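Side-chain contacts in dephospho-CoA kinase (Mycobacterium paratuberculosis, PDB 6N39), which probably phosphorylates the 3'-hydroxyl group of dephospho-coenzyme A with ATP, the last step in the biosynthesis of coenzyme A: residues G100-R103 against A104-A108; I120-L123 against V124-G127; Q196-N199 against E200-P204; S311-E314 against R315-H318; V392-P395 against W396-D399. All blocks are in the same frame, centred on the assembly; numbering follows the deposited sequence.

The five contacts are all local and follow one another along the chain without interleaving. Contacts 1 and 2 lie in the kinase part of the protein: contact 1 on helix 87-109, contact 2 in the loop that leaves strand 115-119 of the five-stranded parallel sheet. Their centres are about 21 Å apart. Contact 3 sits on helix 187-210, part of which belongs to the UPF0157 region. Contacts 4 and 5 belong to that C-terminal region, with centres about 23 Å apart. Contact 1 is about 53 Å from contact 5, centre to centre. The set thus samples both halves of a two-part enzyme whose C-terminal region is involved in its proper folding.

Contact 1: residues G100-R103 against A104-A108; sequences GARR and AEIIA
Arg-103 and Ile-107, one turn apart on helix 87-109, form the close-packed side of this contact. Their side chains run side by side and point the same way. The Arg-103 chain is extended from CG to NE, with CG anti to the backbone N (chi1 179°). This carries the guanidinium out alongside the isoleucine. Ile-107 CD1 lies over one face of the group, toward its rim, and is 3.6 Å from Arg-103 NH1. Arg-103 NH2 makes a salt bridge to Glu-118, which helps fix the flat group. Ile-107 itself is buried.

The other flank is looser. Arg-102 bends at chi2 (63°) and crosses Ile-106 at about a right angle. Ile-106 CG1 sits over one face of its guanidinium, 3.8 Å from Arg-102 NE. Glu-105 is exposed and is modelled at the edge of the same group, too close for the salt bridge to be trusted in detail. Regular helix bonds run beneath both flanks, such as Ile-106 N to Arg-102 O at 2.9 Å.

Arg-102 and Ile-106 touch Ile-42 of helix 39-45. Arg-103 meets Val-37 and Ile-106 meets Val-35, both on strand 35-38, an outermost strand of the parallel sheet.

Contact 2: residues I120-L123 against V124-G127; sequences IPLL and VESG
Ser-126 grips the carbonyl oxygen of Leu-122 twice. Its hydroxyl OG donates to Leu-122 O at 2.7 Å, and its backbone N donates to the same oxygen at 3.1 Å. The two donors come from opposite faces of the carbonyl plane. Ser-126 chi1 is 60°, which places OG between its own N and carbonyl carbon and turns it back to the oxygen.

Glu-125 crosses the Leu-122 side chain at about a right angle. Its chain bends at chi2 (83°), and this folds the carboxylate back over the leucine. Glu-125 OE1 comes to 3.4 Å from Leu-122 CA and 3.7 Å from Leu-122 CD2. The other oxygen, OE2, accepts from the backbone N of Ala-168. On another flank Leu-123 CD2 is 4.1 Å from Val-124 CG2.

Two type I turns, 120-123 and 124-127, set up these positions. Leu-123 is buried and packs on Val-135 and Thr-15. Val-124 reaches Ile-137 and helix 170-176. The side chain of Pro-121, in the first turn, lies about 4 Å from that of Lys-22, a predicted ATP-binding residue.

The loop is held partly by its own atoms and partly from outside. Two donors satisfy one carbonyl, and the carboxylate lies against leucine carbons while bonding to a backbone N–H beyond.

Contact 3: residues Q196-N199 against E200-P204; sequences QVWN and ERIVP
Trp-198 lays one face of its indole over two residues of the next turn, Ile-202 and Val-203. The ring leaves CB with CG anti to the backbone N (chi1 -173°). CG is 4.2 Å from Val-203 CG2. Further out, CD1 is 3.5 Å from that methyl, and NE1 is closer still. On the six-membered side, Trp-198 CE3 and CZ3 both meet Ile-202 CG2, CZ3 at 3.7 Å. This methyl lies over the face, 4.1 Å from the centroid of the six-membered ring, as a CH-pi contact. Both side chains cross that of Trp-198 at about a right angle. Ile-202 CD1 continues the packing to Val-197 CG1, 3.8 Å away.

On the more open flank, Gln-196 and Glu-200 lie side by side, their amide and carboxylate planes 13° apart. Gln-196 CG comes to 3.5 Å from Glu-200 OE2.

The backbone widens here. Val-197 O accepts from both Arg-201 N and Ile-202 N, the latter in the carbonyl plane at 3.1 Å. Val-203 N then bonds to Trp-198 O, five residues back. The end of the Arg-201 side chain leads off to a salt bridge with Asp-334.

Trp-198 and Ile-202 also pack on Phe-29 of helix 22-31 and Val-115 of strand 115-119. The arrangement is a pi-type turn in helix 187-210, ahead of a kink at Pro-204, on a helix that packs against the parallel sheet of a P-loop kinase fold.

Contact 4: residues S311-E314 against R315-H318; sequences STVE and RYDH
The Tyr-316 ring and the Arg-315 guanidinium both meet Val-313. Arg-315 CG lies over the centre of one face of the Tyr-316 ring, 3.8 Å above its plane. Val-313 CG1 approaches the same ring obliquely, 3.7 Å from Tyr-316 CD2. In the conformer of Arg-315 described, one of two, that methyl also lies over one face of the guanidinium, 3.6 Å from Arg-315 NH1, so this contact is less certain. Arg-315 CG is placed over the tyrosine by chi1 of 61°, and the chain then runs extended to NE. Beyond these residues, Trp-348 meets the tyrosine edge to face.

The backbone forms a short 3-10 turn. Tyr-316 N bonds to Val-313 O at 3.0 Å, and Asp-317 N to Glu-314 O at 3.1 Å.

Asp-317 closes the loop. Its OD1 accepts from Ser-311 N at 3.0 Å, met from above the carboxylate plane, and also makes a salt bridge to Arg-310. Ser-311 OG accepts from Val-313 N at 3.0 Å, an ST turn, and donates to Gly-347 O.

Glu-314 OE2 and Asp-317 OD2 are 4.7 Å apart. Two like charges so near would probably disfavour each other, and Arg-310 may offset this on the aspartate side.

Contact 5: residues V392-P395 against W396-D399; sequences VKEP and WFRD. With ACT (acetate ion), chain G.
Trp-396 N, Phe-397 N and Arg-398 N each bond three residues back, to Lys-393 O (3.0 Å), Glu-394 O and Pro-395 O (3.2 Å). Both segments lie on helix 386-411, which kinks at Pro-395, whose ring nitrogen has no hydrogen to give to the turn before. The last two donors sit well above the carbonyl planes they meet. One water also takes part: it donates to Pro-395 O at 2.6 Å and accepts from Asp-399 N at 3.3 Å.

Among the side chains, Phe-397 meets both Lys-393 and Glu-394. Glu-394 O lies at the edge of its ring, near the plane, 3.8 Å from Phe-397 CD2. The Glu-394 side chain crosses that of Phe-397 at about a right angle, yet carboxylate and ring planes are only 24° apart. Glu-394 OE2 is 4.0 Å from Phe-397 CD2. The Lys-393 side chain runs at a slant to that of Phe-397, its NZ 4.1 Å from Phe-397 CZ. Trp-396 CE3 lies over one face of the ring, toward the rim. The Trp-396 indole also stacks with Tyr-371 of helix 365-382.

Pro-395 O lies over the centre of one face of the Arg-398 guanidinium. The Arg-398 chain bends at chi3 (-64°), which folds the group back over the proline.

Lys-393 NZ donates to an acetate ion at 3.1 Å and also bonds to Tyr-371 OH. Tyr-389, Lys-375 and Lys-267 N bind the same acetate. It probably came from the crystallisation liquor, but two lysines and a backbone N–H around it are consistent with a place that favours a small anion.

Contact 1: residues G100-R103 against A104-A108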
loop_
_atom_site.group_PDB
_atom_site.type_symbol
_atom_site.label_atom_id
_atom_site.label_comp_id
_atom_site.label_asym_id
_atom_site.label_seq_id
_atom_site.Cartn_x
_atom_site.Cartn_y
_atom_site.Cartn_z
ATOM N N GLY A 100 10.740 0.757 21.948
ATOM C CA GLY A 100 10.051 1.932 21.434
ATOM C C GLY A 100 10.846 3.208 21.640
ATOM O O GLY A 100 10.951 4.044 20.737
ATOM N N ALA A 101 11.432 3.365 22.829
ATOM C CA ALA A 101 12.248 4.544 23.096
ATOM C C ALA A 101 13.448 4.603 22.163
ATOM O O ALA A 101 13.767 5.670 21.620
ATOM C CB ALA A 101 12.705 4.558 24.554
ATOM N N ARG A 102 14.129 3.469 21.963
ATOM C CA ARG A 102 15.295 3.468 21.082
ATOM C C ARG A 102 14.904 3.804 19.645
ATOM O O ARG A 102 15.591 4.578 18.968
ATOM C CB ARG A 102 15.996 2.113 21.140
ATOM C CG ARG A 102 17.221 2.026 20.252
ATOM C CD ARG A 102 18.268 3.019 20.710
ATOM N NE ARG A 102 19.259 3.282 19.675
ATOM C CZ ARG A 102 19.985 4.393 19.613
ATOM N NH1 ARG A 102 19.821 5.338 20.528
ATOM N NH2 ARG A 102 20.867 4.564 18.636
ATOM N N ARG A 103 13.817 3.210 19.154
ATOM C CA ARG A 103 13.351 3.513 17.807
ATOM C C ARG A 103 13.055 5.005 17.653
ATOM O O ARG A 103 13.465 5.639 16.668
ATOM C CB ARG A 103 12.115 2.667 17.515
ATOM C CG ARG A 103 11.503 2.884 16.165
ATOM C CD ARG A 103 10.288 1.992 15.992
ATOM N NE ARG A 103 9.607 2.265 14.734
ATOM C CZ ARG A 103 8.889 3.360 14.500
ATOM N NH1 ARG A 103 8.762 4.292 15.439
ATOM N NH2 ARG A 103 8.294 3.526 13.324
ATOM N N ALA A 104 12.361 5.589 18.638
ATOM C CA ALA A 104 12.036 7.011 18.576
ATOM C C ALA A 104 13.300 7.865 18.580
ATOM O O ALA A 104 13.381 8.881 17.873
ATOM C CB ALA A 104 11.119 7.386 19.747
ATOM N N GLU A 105 14.301 7.466 19.367
ATOM C CA GLU A 105 15.556 8.204 19.403
ATOM C C GLU A 105 16.243 8.161 18.045
ATOM O O GLU A 105 16.664 9.199 17.515
ATOM C CB GLU A 105 16.465 7.631 20.484
ATOM C CG GLU A 105 17.731 8.424 20.714
ATOM C CD GLU A 105 18.497 7.940 21.929
ATOM O OE1 GLU A 105 18.736 6.715 22.038
ATOM O OE2 GLU A 105 18.851 8.783 22.785
ATOM N N ILE A 106 16.369 6.955 17.477
ATOM C CA ILE A 106 16.922 6.792 16.130
ATOM C C ILE A 106 16.251 7.759 15.164
ATOM O O ILE A 106 16.919 8.498 14.432
ATOM C CB ILE A 106 16.763 5.337 15.652
ATOM C CG1 ILE A 106 17.670 4.409 16.463
ATOM C CG2 ILE A 106 17.061 5.222 14.147
ATOM C CD1 ILE A 106 17.654 2.982 15.985
ATOM N N ILE A 107 14.915 7.781 15.170
ATOM C CA ILE A 107 14.203 8.626 14.217
ATOM C C ILE A 107 14.457 10.103 14.496
ATOM O O ILE A 107 14.492 10.919 13.567
ATOM C CB ILE A 107 12.705 8.277 14.225
ATOM C CG1 ILE A 107 12.471 7.007 13.400
ATOM C CG2 ILE A 107 11.852 9.435 13.683
ATOM C CD1 ILE A 107 11.114 6.401 13.630
ATOM N N ALA A 108 14.668 10.473 15.759
ATOM C CA ALA A 108 14.955 11.867 16.070
ATOM C C ALA A 108 16.386 12.265 15.721
ATOM O O ALA A 108 16.669 13.459 15.604
ATOM C CB ALA A 108 14.690 12.143 17.554
#

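Contact 2: residues I120-L123 against V124-G127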
loop_
_atom_site.group_PDB
_atom_site.type_symbol
_atom_site.label_atom_id
_atom_site.label_comp_id
_atom_site.label_asym_id
_atom_site.label_seq_id
_atom_site.Cartn_x
_atom_site.Cartn_y
_atom_site.Cartn_z
ATOM N N ILE A 120 10.896 -6.113 9.259
ATOM C CA ILE A 120 9.891 -6.776 10.080
ATOM C C ILE A 120 9.745 -8.209 9.583
ATOM O O ILE A 120 9.087 -8.451 8.561
ATOM C CB ILE A 120 8.575 -5.993 10.035
ATOM C CG1 ILE A 120 8.841 -4.589 10.572
ATOM C CG2 ILE A 120 7.497 -6.707 10.850
ATOM C CD1 ILE A 120 7.865 -3.600 10.152
ATOM N N PRO A 121 10.363 -9.181 10.248
ATOM C CA PRO A 121 10.412 -10.539 9.680
ATOM C C PRO A 121 9.058 -11.233 9.589
ATOM O O PRO A 121 8.898 -12.094 8.715
ATOM C CB PRO A 121 11.370 -11.286 10.622
ATOM C CG PRO A 121 11.414 -10.459 11.880
ATOM C CD PRO A 121 11.215 -9.039 11.440
ATOM N N LEU A 122 8.082 -10.897 10.439
ATOM C CA LEU A 122 6.756 -11.505 10.375
ATOM C C LEU A 122 5.728 -10.580 9.724
ATOM O O LEU A 122 4.527 -10.684 9.999
ATOM C CB LEU A 122 6.296 -11.939 11.769
ATOM C CG LEU A 122 7.127 -13.093 12.341
ATOM C CD1 LEU A 122 6.639 -13.529 13.724
ATOM C CD2 LEU A 122 7.118 -14.271 11.384
ATOM N N LEU A 123 6.185 -9.683 8.847
ATOM C CA LEU A 123 5.278 -8.732 8.207
ATOM C C LEU A 123 4.137 -9.446 7.490
ATOM O O LEU A 123 2.961 -9.119 7.683
ATOM C CB LEU A 123 6.066 -7.847 7.235
ATOM C CG LEU A 123 5.360 -6.696 6.504
ATOM C CD1 LEU A 123 6.386 -5.650 6.131
ATOM C CD2 LEU A 123 4.663 -7.160 5.239
ATOM N N VAL A 124 4.473 -10.435 6.660
ATOM C CA VAL A 124 3.460 -11.126 5.869
ATOM C C VAL A 124 2.595 -12.013 6.761
ATOM O O VAL A 124 1.363 -12.016 6.650
ATOM C CB VAL A 124 4.126 -11.932 4.739
ATOM C CG1 VAL A 124 3.090 -12.691 3.940
ATOM C CG2 VAL A 124 4.937 -11.008 3.823
ATOM N N GLU A 125 3.222 -12.755 7.680
ATOM C CA GLU A 125 2.474 -13.725 8.473
ATOM C C GLU A 125 1.419 -13.065 9.352
ATOM O O GLU A 125 0.417 -13.702 9.693
ATOM C CB GLU A 125 3.418 -14.551 9.349
ATOM C CG GLU A 125 4.292 -15.523 8.581
ATOM C CD GLU A 125 5.555 -14.899 7.994
ATOM O OE1 GLU A 125 5.715 -13.650 8.008
ATOM O OE2 GLU A 125 6.397 -15.684 7.504
ATOM N N SER A 126 1.630 -11.815 9.755
ATOM C CA SER A 126 0.719 -11.177 10.694
ATOM C C SER A 126 -0.113 -10.074 10.042
ATOM O O SER A 126 -0.860 -9.379 10.735
ATOM C CB SER A 126 1.499 -10.641 11.895
ATOM O OG SER A 126 2.456 -9.697 11.463
ATOM N N GLY A 127 -0.042 -9.931 8.724
ATOM C CA GLY A 127 -0.918 -9.009 8.025
ATOM C C GLY A 127 -0.608 -7.546 8.255
ATOM O O GLY A 127 -1.530 -6.722 8.293
#

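Contact 3: residues Q196-N199 against E200-P204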
loop_
_atom_site.group_PDB
_atom_site.type_symbol
_atom_site.label_atom_id
_atom_site.label_comp_id
_atom_site.label_asym_id
_atom_site.label_seq_id
_atom_site.Cartn_x
_atom_site.Cartn_y
_atom_site.Cartn_z
ATOM N N GLN A 196 18.862 0.672 -8.056
ATOM C CA GLN A 196 17.914 0.945 -9.131
ATOM C C GLN A 196 16.539 1.304 -8.564
ATOM O O GLN A 196 15.897 2.269 -8.995
ATOM C CB GLN A 196 17.837 -0.299 -10.009
ATOM C CG GLN A 196 17.647 -0.149 -11.456
ATOM C CD GLN A 196 17.991 -1.463 -12.143
ATOM O OE1 GLN A 196 17.124 -2.315 -12.344
ATOM N NE2 GLN A 196 19.275 -1.649 -12.460
ATOM N N VAL A 197 16.073 0.517 -7.602
ATOM C CA VAL A 197 14.791 0.802 -6.955
ATOM C C VAL A 197 14.858 2.115 -6.182
ATOM O O VAL A 197 13.911 2.915 -6.198
ATOM C CB VAL A 197 14.393 -0.375 -6.048
ATOM C CG1 VAL A 197 13.320 0.048 -5.063
ATOM C CG2 VAL A 197 13.930 -1.548 -6.904
ATOM N N TRP A 198 15.987 2.368 -5.519
ATOM C CA TRP A 198 16.204 3.631 -4.822
ATOM C C TRP A 198 16.063 4.821 -5.765
ATOM O O TRP A 198 15.280 5.741 -5.511
ATOM C CB TRP A 198 17.593 3.632 -4.178
ATOM C CG TRP A 198 17.816 4.816 -3.301
ATOM C CD1 TRP A 198 18.479 5.959 -3.613
ATOM C CD2 TRP A 198 17.328 4.985 -1.969
ATOM N NE1 TRP A 198 18.465 6.824 -2.545
ATOM C CE2 TRP A 198 17.751 6.251 -1.528
ATOM C CE3 TRP A 198 16.573 4.184 -1.108
ATOM C CZ2 TRP A 198 17.462 6.732 -0.255
ATOM C CZ3 TRP A 198 16.286 4.659 0.151
ATOM C CH2 TRP A 198 16.727 5.923 0.565
ATOM N N ASN A 199 16.820 4.817 -6.866
ATOM C CA ASN A 199 16.854 5.970 -7.762
ATOM C C ASN A 199 15.552 6.122 -8.539
ATOM O O ASN A 199 15.117 7.243 -8.811
ATOM C CB ASN A 199 17.995 5.846 -8.773
ATOM C CG ASN A 199 19.384 6.047 -8.160
ATOM O OD1 ASN A 199 19.536 6.239 -6.960
ATOM N ND2 ASN A 199 20.405 5.984 -9.007
ATOM N N GLU A 200 14.956 5.016 -8.974
ATOM C CA GLU A 200 13.836 5.115 -9.901
ATOM C C GLU A 200 12.483 5.205 -9.204
ATOM O O GLU A 200 11.514 5.654 -9.825
ATOM C CB GLU A 200 13.836 3.914 -10.855
ATOM C CG GLU A 200 14.947 4.001 -11.894
ATOM C CD GLU A 200 15.180 2.675 -12.623
ATOM O OE1 GLU A 200 14.279 1.809 -12.599
ATOM O OE2 GLU A 200 16.273 2.504 -13.207
ATOM N N ARG A 201 12.396 4.813 -7.939
ATOM C CA ARG A 201 11.099 4.753 -7.283
ATOM C C ARG A 201 11.112 5.415 -5.905
ATOM O O ARG A 201 10.257 6.256 -5.611
ATOM C CB ARG A 201 10.635 3.296 -7.176
ATOM C CG ARG A 201 9.133 3.200 -7.060
ATOM C CD ARG A 201 8.614 1.814 -7.285
ATOM N NE ARG A 201 7.259 1.721 -6.773
ATOM C CZ ARG A 201 6.525 0.622 -6.833
ATOM N NH1 ARG A 201 7.021 -0.476 -7.404
ATOM N NH2 ARG A 201 5.293 0.632 -6.347
ATOM N N ILE A 202 12.082 5.081 -5.062
ATOM C CA ILE A 202 12.042 5.567 -3.688
ATOM C C ILE A 202 12.393 7.047 -3.615
ATOM O O ILE A 202 11.700 7.822 -2.944
ATOM C CB ILE A 202 12.947 4.714 -2.787
ATOM C CG1 ILE A 202 12.365 3.300 -2.678
ATOM C CG2 ILE A 202 13.027 5.323 -1.382
ATOM C CD1 ILE A 202 13.288 2.296 -2.034
ATOM N N VAL A 203 13.469 7.471 -4.301
ATOM C CA VAL A 203 13.840 8.888 -4.275
ATOM C C VAL A 203 12.699 9.779 -4.765
ATOM O O VAL A 203 12.325 10.722 -4.045
ATOM C CB VAL A 203 15.150 9.111 -5.052
ATOM C CG1 VAL A 203 15.302 10.575 -5.419
ATOM C CG2 VAL A 203 16.374 8.633 -4.229
ATOM N N PRO A 204 12.118 9.561 -5.952
ATOM C CA PRO A 204 11.006 10.435 -6.364
ATOM C C PRO A 204 9.760 10.283 -5.494
ATOM O O PRO A 204 9.069 11.278 -5.277
ATOM C CB PRO A 204 10.750 10.027 -7.827
ATOM C CG PRO A 204 11.330 8.646 -7.957
ATOM C CD PRO A 204 12.489 8.598 -7.011
#

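Contact 4: residues S311-E314 against R315-H318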
loop_
_atom_site.group_PDB
_atom_site.type_symbol
_atom_site.label_atom_id
_atom_site.label_comp_id
_atom_site.label_asym_id
_atom_site.label_seq_id
_atom_site.Cartn_x
_atom_site.Cartn_y
_atom_site.Cartn_z
ATOM N N SER A 311 -29.540 8.933 -7.244
ATOM C CA SER A 311 -28.987 8.169 -6.131
ATOM C C SER A 311 -29.971 7.073 -5.761
ATOM O O SER A 311 -31.181 7.227 -5.966
ATOM C CB SER A 311 -28.739 9.045 -4.903
ATOM O OG SER A 311 -28.157 8.287 -3.852
ATOM N N THR A 312 -29.451 5.968 -5.199
ATOM C CA THR A 312 -30.356 5.003 -4.573
ATOM C C THR A 312 -30.733 5.406 -3.154
ATOM O O THR A 312 -31.530 4.708 -2.519
ATOM C CB THR A 312 -29.762 3.576 -4.561
ATOM O OG1 THR A 312 -28.574 3.517 -3.755
ATOM C CG2 THR A 312 -29.438 3.100 -5.982
ATOM N N VAL A 313 -30.165 6.492 -2.640
ATOM C CA VAL A 313 -30.563 7.047 -1.352
ATOM C C VAL A 313 -31.566 8.160 -1.626
ATOM O O VAL A 313 -31.257 9.125 -2.332
ATOM C CB VAL A 313 -29.342 7.558 -0.568
ATOM C CG1 VAL A 313 -29.794 8.235 0.732
ATOM C CG2 VAL A 313 -28.412 6.398 -0.259
ATOM N N GLU A 314 -32.772 8.027 -1.068
ATOM C CA GLU A 314 -33.912 8.786 -1.575
ATOM C C GLU A 314 -33.695 10.292 -1.490
ATOM O O GLU A 314 -34.009 11.018 -2.440
ATOM C CB GLU A 314 -35.190 8.392 -0.827
ATOM C CG GLU A 314 -36.423 9.140 -1.305
ATOM C CD GLU A 314 -36.604 9.051 -2.812
ATOM O OE1 GLU A 314 -36.647 10.112 -3.477
ATOM O OE2 GLU A 314 -36.688 7.915 -3.330
ATOM N N ARG A 315 -33.159 10.789 -0.375
ATOM C CA ARG A 315 -33.043 12.231 -0.197
ATOM C C ARG A 315 -32.020 12.869 -1.128
ATOM O O ARG A 315 -31.949 14.096 -1.197
ATOM C CB ARG A 315 -32.691 12.554 1.255
ATOM C CG ARG A 315 -31.362 11.984 1.739
ATOM C CD ARG A 315 -31.207 12.232 3.236
ATOM N NE ARG A 315 -29.896 11.814 3.730
ATOM C CZ ARG A 315 -29.594 10.572 4.087
ATOM N NH1 ARG A 315 -30.511 9.620 4.002
ATOM N NH2 ARG A 315 -28.376 10.286 4.524
ATOM N N TYR A 316 -31.220 12.085 -1.836
ATOM C CA TYR A 316 -30.297 12.665 -2.807
ATOM C C TYR A 316 -30.704 12.376 -4.246
ATOM O O TYR A 316 -29.982 12.764 -5.162
ATOM C CB TYR A 316 -28.866 12.169 -2.559
ATOM C CG TYR A 316 -28.382 12.398 -1.137
ATOM C CD1 TYR A 316 -28.257 13.688 -0.621
ATOM C CD2 TYR A 316 -28.068 11.325 -0.307
ATOM C CE1 TYR A 316 -27.809 13.901 0.679
ATOM C CE2 TYR A 316 -27.626 11.525 0.996
ATOM C CZ TYR A 316 -27.498 12.816 1.481
ATOM O OH TYR A 316 -27.064 13.029 2.767
ATOM N N ASP A 317 -31.820 11.684 -4.467
ATOM C CA ASP A 317 -32.255 11.293 -5.800
ATOM C C ASP A 317 -33.044 12.420 -6.450
ATOM O O ASP A 317 -33.820 13.116 -5.782
ATOM C CB ASP A 317 -33.121 10.032 -5.736
ATOM C CG ASP A 317 -33.228 9.312 -7.082
ATOM O OD1 ASP A 317 -32.391 9.557 -7.972
ATOM O OD2 ASP A 317 -34.146 8.477 -7.239
ATOM N N HIS A 318 -32.857 12.571 -7.765
ATOM C CA HIS A 318 -33.551 13.584 -8.566
ATOM C C HIS A 318 -33.417 14.952 -7.922
ATOM O O HIS A 318 -34.387 15.675 -7.701
ATOM C CB HIS A 318 -35.013 13.222 -8.784
ATOM C CG HIS A 318 -35.201 12.013 -9.642
ATOM N ND1 HIS A 318 -34.821 11.979 -10.965
ATOM C CD2 HIS A 318 -35.728 10.796 -9.366
ATOM C CE1 HIS A 318 -35.113 10.793 -11.470
ATOM N NE2 HIS A 318 -35.662 10.055 -10.521
#

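Contact 5: residues V392-P395 against W396-D399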
loop_
_atom_site.group_PDB
_atom_site.type_symbol
_atom_site.label_atom_id
_atom_site.label_comp_id
_atom_site.label_asym_id
_atom_site.label_seq_id
_atom_site.Cartn_x
_atom_site.Cartn_y
_atom_site.Cartn_z
ATOM N N VAL A 392 -12.053 15.385 -24.950
ATOM C CA VAL A 392 -12.714 14.542 -25.947
ATOM C C VAL A 392 -13.610 13.507 -25.268
ATOM O O VAL A 392 -14.732 13.256 -25.721
ATOM C CB VAL A 392 -11.687 13.888 -26.893
ATOM C CG1 VAL A 392 -12.366 12.856 -27.784
ATOM C CG2 VAL A 392 -11.030 14.950 -27.753
ATOM N N LYS A 393 -13.162 12.936 -24.143
ATOM C CA LYS A 393 -13.984 11.943 -23.446
ATOM C C LYS A 393 -15.226 12.558 -22.804
ATOM O O LYS A 393 -16.286 11.920 -22.761
ATOM C CB LYS A 393 -13.184 11.237 -22.345
ATOM C CG LYS A 393 -12.087 10.314 -22.805
ATOM C CD LYS A 393 -11.935 9.129 -21.839
ATOM C CE LYS A 393 -11.794 9.544 -20.381
ATOM N NZ LYS A 393 -11.855 8.344 -19.471
ATOM N N GLU A 394 -15.101 13.758 -22.238
ATOM C CA GLU A 394 -16.101 14.223 -21.275
ATOM C C GLU A 394 -17.539 14.222 -21.794
ATOM O O GLU A 394 -18.429 13.797 -21.037
ATOM C CB GLU A 394 -15.721 15.622 -20.763
ATOM C CG GLU A 394 -16.515 16.059 -19.520
ATOM C CD GLU A 394 -16.413 15.047 -18.367
ATOM O OE1 GLU A 394 -17.434 14.833 -17.668
ATOM O OE2 GLU A 394 -15.322 14.457 -18.164
ATOM N N PRO A 395 -17.850 14.660 -23.019
ATOM C CA PRO A 395 -19.269 14.669 -23.419
ATOM C C PRO A 395 -19.925 13.291 -23.351
ATOM O O PRO A 395 -21.122 13.201 -23.061
ATOM C CB PRO A 395 -19.233 15.228 -24.851
ATOM C CG PRO A 395 -17.966 16.023 -24.917
ATOM C CD PRO A 395 -16.985 15.250 -24.058
ATOM N N TRP A 396 -19.171 12.215 -23.576
ATOM C CA TRP A 396 -19.756 10.877 -23.560
ATOM C C TRP A 396 -20.342 10.521 -22.193
ATOM O O TRP A 396 -21.332 9.781 -22.116
ATOM C CB TRP A 396 -18.698 9.846 -23.966
ATOM C CG TRP A 396 -19.202 8.429 -23.997
ATOM C CD1 TRP A 396 -19.847 7.808 -25.036
ATOM C CD2 TRP A 396 -19.109 7.457 -22.945
ATOM N NE1 TRP A 396 -20.150 6.506 -24.694
ATOM C CE2 TRP A 396 -19.710 6.268 -23.416
ATOM C CE3 TRP A 396 -18.575 7.475 -21.656
ATOM C CZ2 TRP A 396 -19.794 5.111 -22.635
ATOM C CZ3 TRP A 396 -18.643 6.315 -20.888
ATOM C CH2 TRP A 396 -19.257 5.155 -21.381
ATOM N N PHE A 397 -19.760 11.041 -21.106
ATOM C CA PHE A 397 -20.268 10.698 -19.781
ATOM C C PHE A 397 -21.686 11.192 -19.529
ATOM O O PHE A 397 -22.368 10.605 -18.699
ATOM C CB PHE A 397 -19.327 11.209 -18.684
ATOM C CG PHE A 397 -18.080 10.402 -18.571
ATOM C CD1 PHE A 397 -18.104 9.145 -17.979
ATOM C CD2 PHE A 397 -16.890 10.864 -19.104
ATOM C CE1 PHE A 397 -16.949 8.373 -17.893
ATOM C CE2 PHE A 397 -15.729 10.096 -19.026
ATOM C CZ PHE A 397 -15.764 8.847 -18.412
ATOM N N ARG A 398 -22.193 12.189 -20.260
ATOM C CA ARG A 398 -23.576 12.598 -20.014
ATOM C C ARG A 398 -24.557 11.496 -20.417
ATOM O O ARG A 398 -25.455 11.111 -19.646
ATOM C CB ARG A 398 -23.879 13.900 -20.750
ATOM C CG ARG A 398 -22.948 15.051 -20.351
ATOM C CD ARG A 398 -23.535 16.416 -20.738
ATOM N NE ARG A 398 -23.692 16.587 -22.188
ATOM C CZ ARG A 398 -22.729 17.008 -23.013
ATOM N NH1 ARG A 398 -21.522 17.303 -22.549
ATOM N NH2 ARG A 398 -22.970 17.131 -24.310
ATOM N N ASP A 399 -24.369 10.943 -21.612
ATOM C CA ASP A 399 -25.240 9.870 -22.080
ATOM C C ASP A 399 -24.950 8.575 -21.337
ATOM O O ASP A 399 -25.873 7.805 -21.041
ATOM C CB ASP A 399 -25.069 9.692 -23.591
ATOM C CG ASP A 399 -25.921 8.579 -24.159
ATOM O OD1 ASP A 399 -27.171 8.657 -24.085
ATOM O OD2 ASP A 399 -25.322 7.639 -24.718
HETATM C C ACT G . -9.263 5.738 -18.964
HETATM O O ACT G . -9.253 6.686 -19.821
HETATM O OXT ACT G . -8.857 4.524 -19.076
HETATM C CH3 ACT G . -9.869 6.102 -17.563
HETATM O O HOH W 1 -23.185 12.235 -24.350
#